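Local atomic coordinates of N-terminal acetyltransferase-like protein (Chaetomium thermophilum, PDB entry 5NNP), a protein that probably serves as the auxiliary subunit of an N-terminal acetyltransferase complex, a largely helical protein with tetratricopeptide repeats, associated by family with transferase activity. Residues 41-44 with 45-48; 164-167 with 168-172; 253-256 with 257-260; 439-442 with 443-446; 640-644 with 645-649. One frame throughout, in Å; residues are numbered along the deposited sequence.

Contact 1 (41-44 with 45-48); sequences PKHG and DTMS
His43 ND1 accepts the backbone N-H of Thr46 at 3.3 Å, a side-chain N-cap on helix 44-55 within the tetratricopeptide repeats near the start of the chain. The donor nitrogen lies in the plane of the imidazole, at its edge, and the bond is reasonably straight, 148° at the hydrogen. An accepting ND1 carries no proton, so a neutral ring would have its N-H on NE2. Thr46 places its hydroxyl beside the same atom, OG1 lying 3.1 Å from His43 ND1 and oblique to the ring. On the residue before it, Asp45 CB comes within 3.5 Å of His43 CE1, while the Asp45 carboxylate stands nearly perpendicular to the imidazole.

What puts the ring there is the first torsion of His43, with CG opposite the backbone N (chi1 -166°), which turns the imidazole forward beside the opening turn. The main chain follows the same course: Met47 N donates to His43 O at 3.2 Å, and Ser48 N to Gly44 O at 3.0 Å with 168° at the hydrogen.

Farther out, Asp45 OD1 is hydrogen-bonded to Ser77 just ahead of helix 78-90. Thr46 packs on Ala33 and Leu37 of helix 26-37 and on Phe14 of helix 9-22, and Met47 reaches Leu66 and Ala70 of helix 60-73. The Met47 chain runs back alongside the loop, bent at its last torsion, and its sulfur SD rests 4.0 Å from Pro41 O.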
loop_
_atom_site.group_PDB
_atom_site.type_symbol
_atom_site.label_atom_id
_atom_site.label_comp_id
_atom_site.label_asym_id
_atom_site.label_seq_id
_atom_site.Cartn_x
_atom_site.Cartn_y
_atom_site.Cartn_z
ATOM N N PRO A 41 25.459 38.254 -26.412
ATOM C CA PRO A 41 24.863 36.964 -26.790
ATOM C C PRO A 41 25.444 35.754 -26.054
ATOM O O PRO A 41 24.800 34.709 -26.025
ATOM C CB PRO A 41 25.148 36.874 -28.293
ATOM C CG PRO A 41 26.322 37.737 -28.509
ATOM C CD PRO A 41 26.204 38.862 -27.526
ATOM N N LYS A 42 26.632 35.884 -25.473
ATOM C CA LYS A 42 27.165 34.823 -24.626
ATOM C C LYS A 42 27.068 35.201 -23.150
ATOM O O LYS A 42 28.041 35.084 -22.401
ATOM C CB LYS A 42 28.615 34.496 -24.983
ATOM C CG LYS A 42 28.791 33.679 -26.252
ATOM C CD LYS A 42 30.089 32.875 -26.199
ATOM C CE LYS A 42 30.209 31.925 -27.383
ATOM N NZ LYS A 42 31.264 30.896 -27.166
ATOM N N HIS A 43 25.894 35.665 -22.735
ATOM C CA HIS A 43 25.644 35.861 -21.316
ATOM C C HIS A 43 24.896 34.654 -20.774
ATOM O O HIS A 43 23.685 34.532 -20.947
ATOM C CB HIS A 43 24.854 37.144 -21.051
ATOM C CG HIS A 43 24.858 37.553 -19.613
ATOM N ND1 HIS A 43 23.988 37.024 -18.687
ATOM C CD2 HIS A 43 25.649 38.416 -18.934
ATOM C CE1 HIS A 43 24.234 37.550 -17.501
ATOM N NE2 HIS A 43 25.235 38.401 -17.626
ATOM N N GLY A 44 25.638 33.769 -20.119
ATOM C CA GLY A 44 25.105 32.523 -19.593
ATOM C C GLY A 44 23.902 32.624 -18.673
ATOM O O GLY A 44 22.926 31.898 -18.848
ATOM N N ASP A 45 23.966 33.512 -17.684
ATOM C CA ASP A 45 22.879 33.635 -16.722
ATOM C C ASP A 45 21.564 33.940 -17.419
ATOM O O ASP A 45 20.520 33.413 -17.039
ATOM C CB ASP A 45 23.192 34.714 -15.689
ATOM C CG ASP A 45 24.308 34.313 -14.754
ATOM O OD1 ASP A 45 25.005 33.331 -15.069
ATOM O OD2 ASP A 45 24.491 34.982 -13.714
ATOM N N THR A 46 21.621 34.771 -18.454
ATOM C CA THR A 46 20.425 35.124 -19.202
ATOM C C THR A 46 19.918 33.952 -20.052
ATOM O O THR A 46 18.711 33.728 -20.153
ATOM C CB THR A 46 20.678 36.354 -20.097
ATOM O OG1 THR A 46 21.009 37.478 -19.272
ATOM C CG2 THR A 46 19.437 36.691 -20.920
ATOM N N MET A 47 20.833 33.199 -20.655
ATOM C CA MET A 47 20.435 32.075 -21.488
ATOM C C MET A 47 19.682 31.045 -20.653
ATOM O O MET A 47 18.674 30.493 -21.103
ATOM C CB MET A 47 21.650 31.435 -22.157
ATOM C CG MET A 47 22.514 32.398 -22.939
ATOM S SD MET A 47 23.953 31.561 -23.636
ATOM C CE MET A 47 23.157 30.296 -24.617
ATOM N N SER A 48 20.179 30.800 -19.439
ATOM C CA SER A 48 19.540 29.885 -18.490
ATOM C C SER A 48 18.140 30.349 -18.100
ATOM O O SER A 48 17.220 29.542 -18.018
ATOM C CB SER A 48 20.390 29.733 -17.222
ATOM O OG SER A 48 21.669 29.203 -17.511
#

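Contact 2 (164-167 with 168-172); sequences KAEH and ILTTY. With GOL (glycerol), chain M.
His167 O is gripped twice by one residue a turn later in helix 162-175: Thr171 N and Thr171 OG1 each donate to it at 2.8 Å. This is the familiar threonine side-chain-to-main-chain bond within an alpha helix. The two donors arrive from opposite faces of the carbonyl plane, the hydroxyl 36° out of it. Thr171 can do this because its OG1 sits opposite its own carbonyl carbon (chi1 -68°), which turns the hydroxyl back toward the preceding turn. Thr171 OG1 also lies over one face of the His167 imidazole, displaced toward the rim, with NE2 its nearest ring atom at 3.7 Å.

One residue back along the helix, Thr170 N donates to Glu166 O at 2.9 Å. The Thr170 hydroxyl faces more company: its OG1 is 2.7 Å from O3 of a glycerol, probably from the crystallisation liquor, and it also has Lys194 of helix 185-200 as a hydrogen-bond partner. Glycerol O3 donates to Glu166 OE2 at 3.2 Å and so bridges the two side chains. The extended Glu166 chain carries its carboxylate to Arg201 and Arg206, each bound to a different oxygen. With an alanine in place of Glu166, these two guanidinium groups would probably lose their shared counter-charge and the glycerol one of its holders.

On another side, Leu169 packs on Ala153 of helix 146-159 and on Tyr193 and Ile197 of helix 185-200. Ile168 bends back along the helix, its CG1 lying 3.3 Å from Lys164 O.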
loop_
_atom_site.group_PDB
_atom_site.type_symbol
_atom_site.label_atom_id
_atom_site.label_comp_id
_atom_site.label_asym_id
_atom_site.label_seq_id
_atom_site.Cartn_x
_atom_site.Cartn_y
_atom_site.Cartn_z
ATOM N N LYS A 164 24.641 6.721 15.800
ATOM C CA LYS A 164 24.740 8.163 15.605
ATOM C C LYS A 164 23.350 8.817 15.610
ATOM O O LYS A 164 23.185 9.939 16.076
ATOM C CB LYS A 164 25.493 8.496 14.313
ATOM C CG LYS A 164 26.379 9.737 14.417
ATOM C CD LYS A 164 27.510 9.520 15.413
ATOM C CE LYS A 164 28.475 10.700 15.461
ATOM N NZ LYS A 164 27.767 11.962 15.791
ATOM N N ALA A 165 22.342 8.119 15.105
ATOM C CA ALA A 165 21.007 8.695 15.118
ATOM C C ALA A 165 20.509 8.866 16.556
ATOM O O ALA A 165 19.860 9.863 16.890
ATOM C CB ALA A 165 20.041 7.838 14.312
ATOM N N GLU A 166 20.800 7.893 17.407
ATOM C CA GLU A 166 20.404 8.017 18.796
ATOM C C GLU A 166 21.152 9.177 19.472
ATOM O O GLU A 166 20.581 9.948 20.243
ATOM C CB GLU A 166 20.648 6.720 19.551
ATOM C CG GLU A 166 20.063 6.784 20.940
ATOM C CD GLU A 166 20.448 5.628 21.810
ATOM O OE1 GLU A 166 20.826 4.559 21.267
ATOM O OE2 GLU A 166 20.368 5.799 23.045
ATOM N N HIS A 167 22.430 9.302 19.147
ATOM C CA HIS A 167 23.272 10.373 19.660
ATOM C C HIS A 167 22.724 11.768 19.322
ATOM O O HIS A 167 22.712 12.661 20.167
ATOM C CB HIS A 167 24.688 10.198 19.105
ATOM C CG HIS A 167 25.646 11.267 19.527
ATOM N ND1 HIS A 167 26.201 12.158 18.635
ATOM C CD2 HIS A 167 26.157 11.582 20.739
ATOM C CE1 HIS A 167 27.012 12.976 19.279
ATOM N NE2 HIS A 167 27.002 12.648 20.556
ATOM N N ILE A 168 22.272 11.950 18.082
ATOM C CA ILE A 168 21.759 13.241 17.640
ATOM C C ILE A 168 20.475 13.559 18.392
ATOM O O ILE A 168 20.283 14.695 18.833
ATOM C CB ILE A 168 21.514 13.268 16.119
ATOM C CG1 ILE A 168 22.847 13.188 15.365
ATOM C CG2 ILE A 168 20.773 14.519 15.708
ATOM C CD1 ILE A 168 23.922 14.186 15.890
ATOM N N LEU A 169 19.622 12.547 18.576
ATOM C CA LEU A 169 18.366 12.714 19.302
ATOM C C LEU A 169 18.607 13.060 20.761
ATOM O O LEU A 169 17.979 13.982 21.304
ATOM C CB LEU A 169 17.508 11.457 19.201
ATOM C CG LEU A 169 16.822 11.277 17.841
ATOM C CD1 LEU A 169 16.209 9.883 17.691
ATOM C CD2 LEU A 169 15.777 12.345 17.634
ATOM N N THR A 170 19.518 12.328 21.400
ATOM C CA THR A 170 19.796 12.583 22.796
ATOM C C THR A 170 20.494 13.929 22.982
ATOM O O THR A 170 20.291 14.606 23.996
ATOM C CB THR A 170 20.672 11.490 23.418
ATOM O OG1 THR A 170 20.003 10.223 23.341
ATOM C CG2 THR A 170 20.976 11.837 24.886
ATOM N N THR A 171 21.319 14.323 22.015
ATOM C CA THR A 171 22.033 15.594 22.136
ATOM C C THR A 171 21.031 16.737 22.198
ATOM O O THR A 171 21.167 17.639 23.030
ATOM C CB THR A 171 23.028 15.815 20.978
ATOM O OG1 THR A 171 24.088 14.860 21.091
ATOM C CG2 THR A 171 23.636 17.210 21.037
ATOM N N TYR A 172 20.004 16.673 21.351
ATOM C CA TYR A 172 18.954 17.682 21.388
ATOM C C TYR A 172 18.279 17.737 22.754
ATOM O O TYR A 172 18.201 18.804 23.369
ATOM C CB TYR A 172 17.888 17.457 20.311
ATOM C CG TYR A 172 16.894 18.578 20.370
ATOM C CD1 TYR A 172 17.163 19.781 19.751
ATOM C CD2 TYR A 172 15.737 18.476 21.128
ATOM C CE1 TYR A 172 16.295 20.838 19.842
ATOM C CE2 TYR A 172 14.858 19.533 21.225
ATOM C CZ TYR A 172 15.146 20.713 20.577
ATOM O OH TYR A 172 14.292 21.787 20.655
HETATM C C1 GOL M . 24.801 7.315 21.512
HETATM O O1 GOL M . 24.424 6.570 20.375
HETATM C C2 GOL M . 23.690 7.199 22.547
HETATM O O2 GOL M . 24.101 6.356 23.606
HETATM C C3 GOL M . 23.266 8.578 23.054
HETATM O O3 GOL M . 22.038 8.479 23.753
#

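Contact 3 (253-256 with 257-260); sequences PEHM and DYYK
His255 points the edge of its imidazole at the face of Tyr258, a T-shaped pair with centroids 4.1 Å apart and planes at 58°. The touching atom is ND1, which stands over the centre of the phenol ring, about 3.0 Å above its plane. A first torsion of -171° swings the His255 ring away from its own N and forward over the first turn of helix 256-265, while its carbonyl O takes the N-H of Tyr258 at 2.9 Å. Tyr259 closes the other part of the packed side: its OH donates to Pro253 O at 2.7 Å, in the carbonyl plane and on a lone pair, and the ring meets that oxygen with its edge. A ring pair, a phenol bond and backbone bonds thus tie the loop to the helix.

The outer side is looser. Met256 and Lys260 cross obliquely, with Met256 CG 3.9 Å from Lys260 CE, and the lysine chain runs out fully extended. Asp257 and Lys260 are both exposed.

Around this start of a helix, the chain of another protein packs an apolar side chain on Met256 and its backbone on His255. Tyr258 lies on Leu248 and Leu249 of helix 238-251 and hydrogen-bonds through OH to Glu226 of helix 221-234, and Tyr259 also touches Leu249 and stacks on Tyr280 of helix 273-286.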
loop_
_atom_site.group_PDB
_atom_site.type_symbol
_atom_site.label_atom_id
_atom_site.label_comp_id
_atom_site.label_asym_id
_atom_site.label_seq_id
_atom_site.Cartn_x
_atom_site.Cartn_y
_atom_site.Cartn_z
ATOM N N PRO A 253 -10.538 -5.703 22.031
ATOM C CA PRO A 253 -10.848 -7.122 22.204
ATOM C C PRO A 253 -10.834 -7.886 20.890
ATOM O O PRO A 253 -10.994 -9.106 20.893
ATOM C CB PRO A 253 -12.248 -7.095 22.815
ATOM C CG PRO A 253 -12.303 -5.796 23.521
ATOM C CD PRO A 253 -11.577 -4.850 22.625
ATOM N N GLU A 254 -10.603 -7.179 19.792
ATOM C CA GLU A 254 -10.759 -7.739 18.454
ATOM C C GLU A 254 -9.426 -8.071 17.761
ATOM O O GLU A 254 -9.402 -8.385 16.572
ATOM C CB GLU A 254 -11.551 -6.754 17.593
ATOM C CG GLU A 254 -12.722 -7.362 16.883
ATOM C CD GLU A 254 -13.639 -8.117 17.822
ATOM O OE1 GLU A 254 -13.833 -7.649 18.967
ATOM O OE2 GLU A 254 -14.162 -9.180 17.409
ATOM N N HIS A 255 -8.325 -7.998 18.499
ATOM C CA HIS A 255 -7.006 -8.126 17.893
ATOM C C HIS A 255 -6.297 -9.452 18.263
ATOM O O HIS A 255 -5.710 -9.560 19.345
ATOM C CB HIS A 255 -6.160 -6.921 18.309
ATOM C CG HIS A 255 -4.853 -6.816 17.589
ATOM N ND1 HIS A 255 -3.640 -6.939 18.232
ATOM C CD2 HIS A 255 -4.568 -6.594 16.286
ATOM C CE1 HIS A 255 -2.664 -6.799 17.354
ATOM N NE2 HIS A 255 -3.200 -6.594 16.165
ATOM N N MET A 256 -6.362 -10.436 17.359
ATOM C CA MET A 256 -5.795 -11.788 17.534
ATOM C C MET A 256 -4.511 -11.914 18.345
ATOM O O MET A 256 -4.411 -12.769 19.220
ATOM C CB MET A 256 -5.514 -12.424 16.170
ATOM C CG MET A 256 -4.992 -13.848 16.197
ATOM S SD MET A 256 -4.788 -14.581 14.548
ATOM C CE MET A 256 -6.485 -14.996 14.155
ATOM N N ASP A 257 -3.516 -11.092 18.039
ATOM C CA ASP A 257 -2.213 -11.249 18.677
ATOM C C ASP A 257 -2.206 -10.955 20.176
ATOM O O ASP A 257 -1.357 -11.488 20.901
ATOM C CB ASP A 257 -1.170 -10.377 17.980
ATOM C CG ASP A 257 -0.819 -10.887 16.608
ATOM O OD1 ASP A 257 -1.137 -12.062 16.314
ATOM O OD2 ASP A 257 -0.235 -10.119 15.821
ATOM N N TYR A 258 -3.133 -10.125 20.651
ATOM C CA TYR A 258 -3.198 -9.849 22.087
ATOM C C TYR A 258 -3.595 -11.119 22.838
ATOM O O TYR A 258 -3.077 -11.381 23.927
ATOM C CB TYR A 258 -4.178 -8.715 22.412
ATOM C CG TYR A 258 -3.841 -7.375 21.782
ATOM C CD1 TYR A 258 -2.536 -7.070 21.389
ATOM C CD2 TYR A 258 -4.825 -6.420 21.575
ATOM C CE1 TYR A 258 -2.226 -5.847 20.813
ATOM C CE2 TYR A 258 -4.524 -5.200 20.992
ATOM C CZ TYR A 258 -3.220 -4.914 20.615
ATOM O OH TYR A 258 -2.916 -3.703 20.024
ATOM N N TYR A 259 -4.504 -11.916 22.263
ATOM C CA TYR A 259 -4.849 -13.188 22.901
ATOM C C TYR A 259 -3.639 -14.141 22.891
ATOM O O TYR A 259 -3.335 -14.775 23.904
ATOM C CB TYR A 259 -6.056 -13.849 22.224
ATOM C CG TYR A 259 -7.360 -13.097 22.386
ATOM C CD1 TYR A 259 -8.144 -13.261 23.521
ATOM C CD2 TYR A 259 -7.817 -12.238 21.395
ATOM C CE1 TYR A 259 -9.344 -12.577 23.674
ATOM C CE2 TYR A 259 -9.007 -11.547 21.539
ATOM C CZ TYR A 259 -9.767 -11.720 22.680
ATOM O OH TYR A 259 -10.953 -11.034 22.810
ATOM N N LYS A 260 -2.952 -14.233 21.752
ATOM C CA LYS A 260 -1.762 -15.073 21.655
ATOM C C LYS A 260 -0.757 -14.696 22.739
ATOM O O LYS A 260 -0.305 -15.556 23.499
ATOM C CB LYS A 260 -1.112 -14.963 20.273
ATOM C CG LYS A 260 -1.886 -15.671 19.177
ATOM C CD LYS A 260 -1.199 -15.575 17.830
ATOM C CE LYS A 260 -1.982 -16.335 16.768
ATOM N NZ LYS A 260 -1.231 -16.397 15.482
#

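Contact 4 (439-442 with 443-446); sequences PKDR and YINS
The Asp441 carboxylate is met from above its plane, 41° out of it, by the backbone N-H of Ile444, whose N lies 3.3 Å from OD2. The Arg442 guanidinium has a water at its edge and in its plane, 3.0 Å from NE. That water also donates to Asn445 OD1 at 2.8 Å and is hydrogen-bonded to Ser446 OG, so three side chains of the first turn share it. A second water donates to Asp441 OD1 at 2.7 Å and accepts from Tyr443 N.

In Asp441 a fully trans chi1 (-180°) lays the carboxylate over the helix start, and Ile444 CG2 comes within 3.7 Å of OD2. Ser446 N binds Arg442 O at 2.7 Å. Asn445 ND2 is fixed to Thr464 O.

Asp441 and Arg442 also meet the chain of another protein: OD1 and OD2 of Asp441 are each paired in a salt bridge with a basic group of that other chain, and Arg442 NH1 bonds a polar side chain and backbone there. The whole is an aspartate N-cap on helix 442-454, here doubling as a subunit-interface site beside the bound carboxymethyl coenzyme A.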
loop_
_atom_site.group_PDB
_atom_site.type_symbol
_atom_site.label_atom_id
_atom_site.label_comp_id
_atom_site.label_asym_id
_atom_site.label_seq_id
_atom_site.Cartn_x
_atom_site.Cartn_y
_atom_site.Cartn_z
ATOM N N PRO A 439 -29.048 -0.405 -6.796
ATOM C CA PRO A 439 -28.309 0.476 -7.705
ATOM C C PRO A 439 -27.475 1.549 -6.955
ATOM O O PRO A 439 -26.659 2.217 -7.579
ATOM C CB PRO A 439 -29.424 1.113 -8.536
ATOM C CG PRO A 439 -30.598 1.152 -7.628
ATOM C CD PRO A 439 -30.481 -0.035 -6.709
ATOM N N LYS A 440 -27.675 1.699 -5.646
ATOM C CA LYS A 440 -26.926 2.691 -4.860
ATOM C C LYS A 440 -25.595 2.175 -4.300
ATOM O O LYS A 440 -24.828 2.939 -3.732
ATOM C CB LYS A 440 -27.778 3.221 -3.691
ATOM C CG LYS A 440 -28.715 4.348 -4.077
ATOM C CD LYS A 440 -29.487 4.870 -2.891
ATOM C CE LYS A 440 -30.086 6.247 -3.188
ATOM N NZ LYS A 440 -31.353 6.177 -3.971
ATOM N N ASP A 441 -25.326 0.887 -4.474
ATOM C CA ASP A 441 -24.183 0.237 -3.848
ATOM C C ASP A 441 -23.069 -0.076 -4.835
ATOM O O ASP A 441 -23.273 -0.831 -5.787
ATOM C CB ASP A 441 -24.659 -1.039 -3.185
ATOM C CG ASP A 441 -23.553 -1.789 -2.499
ATOM O OD1 ASP A 441 -23.053 -1.270 -1.475
ATOM O OD2 ASP A 441 -23.230 -2.912 -2.960
ATOM N N ARG A 442 -21.884 0.488 -4.626
ATOM C CA ARG A 442 -20.843 0.346 -5.643
ATOM C C ARG A 442 -20.219 -1.057 -5.686
ATOM O O ARG A 442 -19.777 -1.508 -6.745
ATOM C CB ARG A 442 -19.741 1.391 -5.458
ATOM C CG ARG A 442 -18.836 1.498 -6.694
ATOM C CD ARG A 442 -17.826 2.623 -6.624
ATOM N NE ARG A 442 -17.227 2.859 -7.936
ATOM C CZ ARG A 442 -16.329 3.805 -8.203
ATOM N NH1 ARG A 442 -15.919 4.640 -7.257
ATOM N NH2 ARG A 442 -15.855 3.936 -9.432
ATOM N N TYR A 443 -20.189 -1.748 -4.549
ATOM C CA TYR A 443 -19.587 -3.072 -4.503
ATOM C C TYR A 443 -20.228 -4.004 -5.496
ATOM O O TYR A 443 -19.533 -4.683 -6.228
ATOM C CB TYR A 443 -19.687 -3.695 -3.113
ATOM C CG TYR A 443 -19.044 -5.067 -3.061
ATOM C CD1 TYR A 443 -19.735 -6.193 -3.505
ATOM C CD2 TYR A 443 -17.740 -5.228 -2.609
ATOM C CE1 TYR A 443 -19.157 -7.436 -3.488
ATOM C CE2 TYR A 443 -17.155 -6.463 -2.586
ATOM C CZ TYR A 443 -17.872 -7.573 -3.020
ATOM O OH TYR A 443 -17.292 -8.822 -2.989
ATOM N N ILE A 444 -21.557 -4.053 -5.511
ATOM C CA ILE A 444 -22.235 -4.929 -6.447
ATOM C C ILE A 444 -22.069 -4.381 -7.873
ATOM O O ILE A 444 -21.989 -5.142 -8.827
ATOM C CB ILE A 444 -23.745 -5.130 -6.080
ATOM C CG1 ILE A 444 -24.325 -6.312 -6.866
ATOM C CG2 ILE A 444 -24.582 -3.858 -6.280
ATOM C CD1 ILE A 444 -23.499 -7.603 -6.704
ATOM N N ASN A 445 -21.968 -3.066 -8.023
ATOM C CA ASN A 445 -21.712 -2.519 -9.347
ATOM C C ASN A 445 -20.356 -2.996 -9.867
ATOM O O ASN A 445 -20.232 -3.387 -11.031
ATOM C CB ASN A 445 -21.773 -0.992 -9.334
ATOM C CG ASN A 445 -21.497 -0.379 -10.706
ATOM O OD1 ASN A 445 -20.345 -0.200 -11.090
ATOM N ND2 ASN A 445 -22.558 -0.043 -11.441
ATOM N N SER A 446 -19.350 -2.987 -8.993
ATOM C CA SER A 446 -18.002 -3.430 -9.358
ATOM C C SER A 446 -17.954 -4.916 -9.728
ATOM O O SER A 446 -17.234 -5.312 -10.639
ATOM C CB SER A 446 -17.019 -3.150 -8.217
ATOM O OG SER A 446 -16.967 -1.766 -7.915
HETATM O O HOH W 1 -20.435 -0.722 -1.763
HETATM O O HOH W 2 -18.071 0.477 -9.594
#

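Contact 5 (640-644 with 645-649); sequences DDDPN and GEKLA
Asp642 lays its carboxylate across the start of helix 646-649, where OD1 takes the N-H of Lys647 at 2.7 Å and 177°, almost straight. The donor comes from 37° above the carboxylate plane. OD2 accepts a weak bond from Leu648 N at 3.3 Å, so the two oxygens serve successive N-H groups. Backbone and side chain set this up together: Asp642 has a left-handed backbone conformation, and its CG points away from its own N (chi1 -162°), carrying the group forward.

Lys647 slides past Asp642 in the opposite direction, CG on the side of its own backbone N and the rest of the chain extended. Its CB passes 3.3 Å from Asp642 OD2, and its NZ ends in a salt bridge with Asp641, 2.8 Å from OD1 on the syn lone pair and weakly at 3.2 Å from OD2. The Asp641 and Lys647 side chains meet at about a right angle.

A leucine at Asp642 would probably leave the N-H groups of Lys647 and Leu648 without their acceptor and the start of the short helix less firmly held.

Outside, Lys508 holds Asp642 O, and Leu648 packs on Leu507 and His511 of helix 503-523. The arrangement is a type I beta turn, Asp642 to Gly645, leading into a short helix with Gly645 at the N-cap, whose first N-H groups find an acceptor in the carboxylate of the turn's first residue.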
loop_
_atom_site.group_PDB
_atom_site.type_symbol
_atom_site.label_atom_id
_atom_site.label_comp_id
_atom_site.label_asym_id
_atom_site.label_seq_id
_atom_site.Cartn_x
_atom_site.Cartn_y
_atom_site.Cartn_z
ATOM N N ASP A 640 -2.007 13.833 -24.412
ATOM C CA ASP A 640 -1.722 12.400 -24.398
ATOM C C ASP A 640 -1.515 11.879 -25.810
ATOM O O ASP A 640 -2.440 11.864 -26.625
ATOM C CB ASP A 640 -2.851 11.619 -23.723
ATOM C CG ASP A 640 -2.490 10.148 -23.465
ATOM O OD1 ASP A 640 -1.735 9.540 -24.255
ATOM O OD2 ASP A 640 -2.977 9.592 -22.455
ATOM N N ASP A 641 -0.295 11.446 -26.095
ATOM C CA ASP A 641 -0.001 10.802 -27.366
ATOM C C ASP A 641 -0.263 9.302 -27.264
ATOM O O ASP A 641 -0.167 8.722 -26.177
ATOM C CB ASP A 641 1.447 11.063 -27.773
ATOM C CG ASP A 641 1.755 10.539 -29.148
ATOM O OD1 ASP A 641 2.953 10.362 -29.466
ATOM O OD2 ASP A 641 0.790 10.307 -29.908
ATOM N N ASP A 642 -0.587 8.673 -28.391
ATOM C CA ASP A 642 -0.869 7.233 -28.417
ATOM C C ASP A 642 -1.886 6.803 -27.351
ATOM O O ASP A 642 -1.562 6.022 -26.452
ATOM C CB ASP A 642 0.424 6.432 -28.242
ATOM C CG ASP A 642 0.280 4.981 -28.676
ATOM O OD1 ASP A 642 -0.451 4.717 -29.647
ATOM O OD2 ASP A 642 0.901 4.102 -28.052
ATOM N N PRO A 643 -3.121 7.312 -27.451
ATOM C CA PRO A 643 -4.196 7.012 -26.494
ATOM C C PRO A 643 -4.701 5.575 -26.568
ATOM O O PRO A 643 -5.166 5.044 -25.573
ATOM C CB PRO A 643 -5.310 7.981 -26.904
ATOM C CG PRO A 643 -4.646 9.016 -27.776
ATOM C CD PRO A 643 -3.538 8.301 -28.457
ATOM N N ASN A 644 -4.631 4.958 -27.740
ATOM C CA ASN A 644 -5.092 3.587 -27.885
ATOM C C ASN A 644 -3.953 2.595 -27.936
ATOM O O ASN A 644 -4.147 1.436 -28.307
ATOM C CB ASN A 644 -5.936 3.458 -29.135
ATOM C CG ASN A 644 -7.107 4.387 -29.117
ATOM O OD1 ASN A 644 -7.538 4.838 -28.047
ATOM N ND2 ASN A 644 -7.643 4.686 -30.297
ATOM N N GLY A 645 -2.761 3.069 -27.580
ATOM C CA GLY A 645 -1.574 2.239 -27.544
ATOM C C GLY A 645 -1.224 1.621 -28.883
ATOM O O GLY A 645 -0.535 0.606 -28.934
ATOM N N GLU A 646 -1.695 2.217 -29.973
ATOM C CA GLU A 646 -1.344 1.698 -31.292
ATOM C C GLU A 646 0.177 1.727 -31.537
ATOM O O GLU A 646 0.727 0.828 -32.167
ATOM C CB GLU A 646 -2.084 2.469 -32.390
ATOM C CG GLU A 646 -3.601 2.197 -32.444
ATOM C CD GLU A 646 -3.958 0.739 -32.768
ATOM O OE1 GLU A 646 -3.157 0.049 -33.441
ATOM O OE2 GLU A 646 -5.048 0.282 -32.346
ATOM N N LYS A 647 0.862 2.743 -31.020
ATOM C CA LYS A 647 2.316 2.789 -31.138
ATOM C C LYS A 647 2.965 1.677 -30.310
ATOM O O LYS A 647 3.975 1.105 -30.720
ATOM C CB LYS A 647 2.845 4.163 -30.726
ATOM C CG LYS A 647 2.233 5.299 -31.551
ATOM C CD LYS A 647 2.871 6.657 -31.270
ATOM C CE LYS A 647 2.190 7.769 -32.076
ATOM N NZ LYS A 647 2.892 9.090 -31.941
ATOM N N LEU A 648 2.369 1.352 -29.163
ATOM C CA LEU A 648 2.841 0.225 -28.354
ATOM C C LEU A 648 2.815 -1.095 -29.123
ATOM O O LEU A 648 3.803 -1.830 -29.169
ATOM C CB LEU A 648 2.002 0.102 -27.094
ATOM C CG LEU A 648 2.094 1.360 -26.242
ATOM C CD1 LEU A 648 1.077 1.330 -25.094
ATOM C CD2 LEU A 648 3.528 1.531 -25.733
ATOM N N ALA A 649 1.671 -1.388 -29.730
ATOM C CA ALA A 649 1.485 -2.635 -30.461
ATOM C C ALA A 649 2.386 -2.709 -31.684
ATOM O O ALA A 649 2.760 -3.797 -32.108
ATOM C CB ALA A 649 0.037 -2.790 -30.864
#

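How the contacts relate
The five contacts follow one another along a chain that is three-quarters helix, and none touches another. Contact 1 lies far out, about 45 Å from the chain centre and about 67 Å, centre to centre, from contact 3. Contact 4 is closest to the bound carboxymethyl coenzyme A, the Asp441 side chain being about 5 Å away; in contact 3 the Pro253 side chain is about 14 Å from this ligand. These two, whose centres are about 33 Å apart, meet another protein chain. Contact 5 is about 31 Å from contact 4 by centres. Contacts 1 and 4 both use a side-chain N-cap, one histidine and one aspartate, whereas contact 2 lies within a helix.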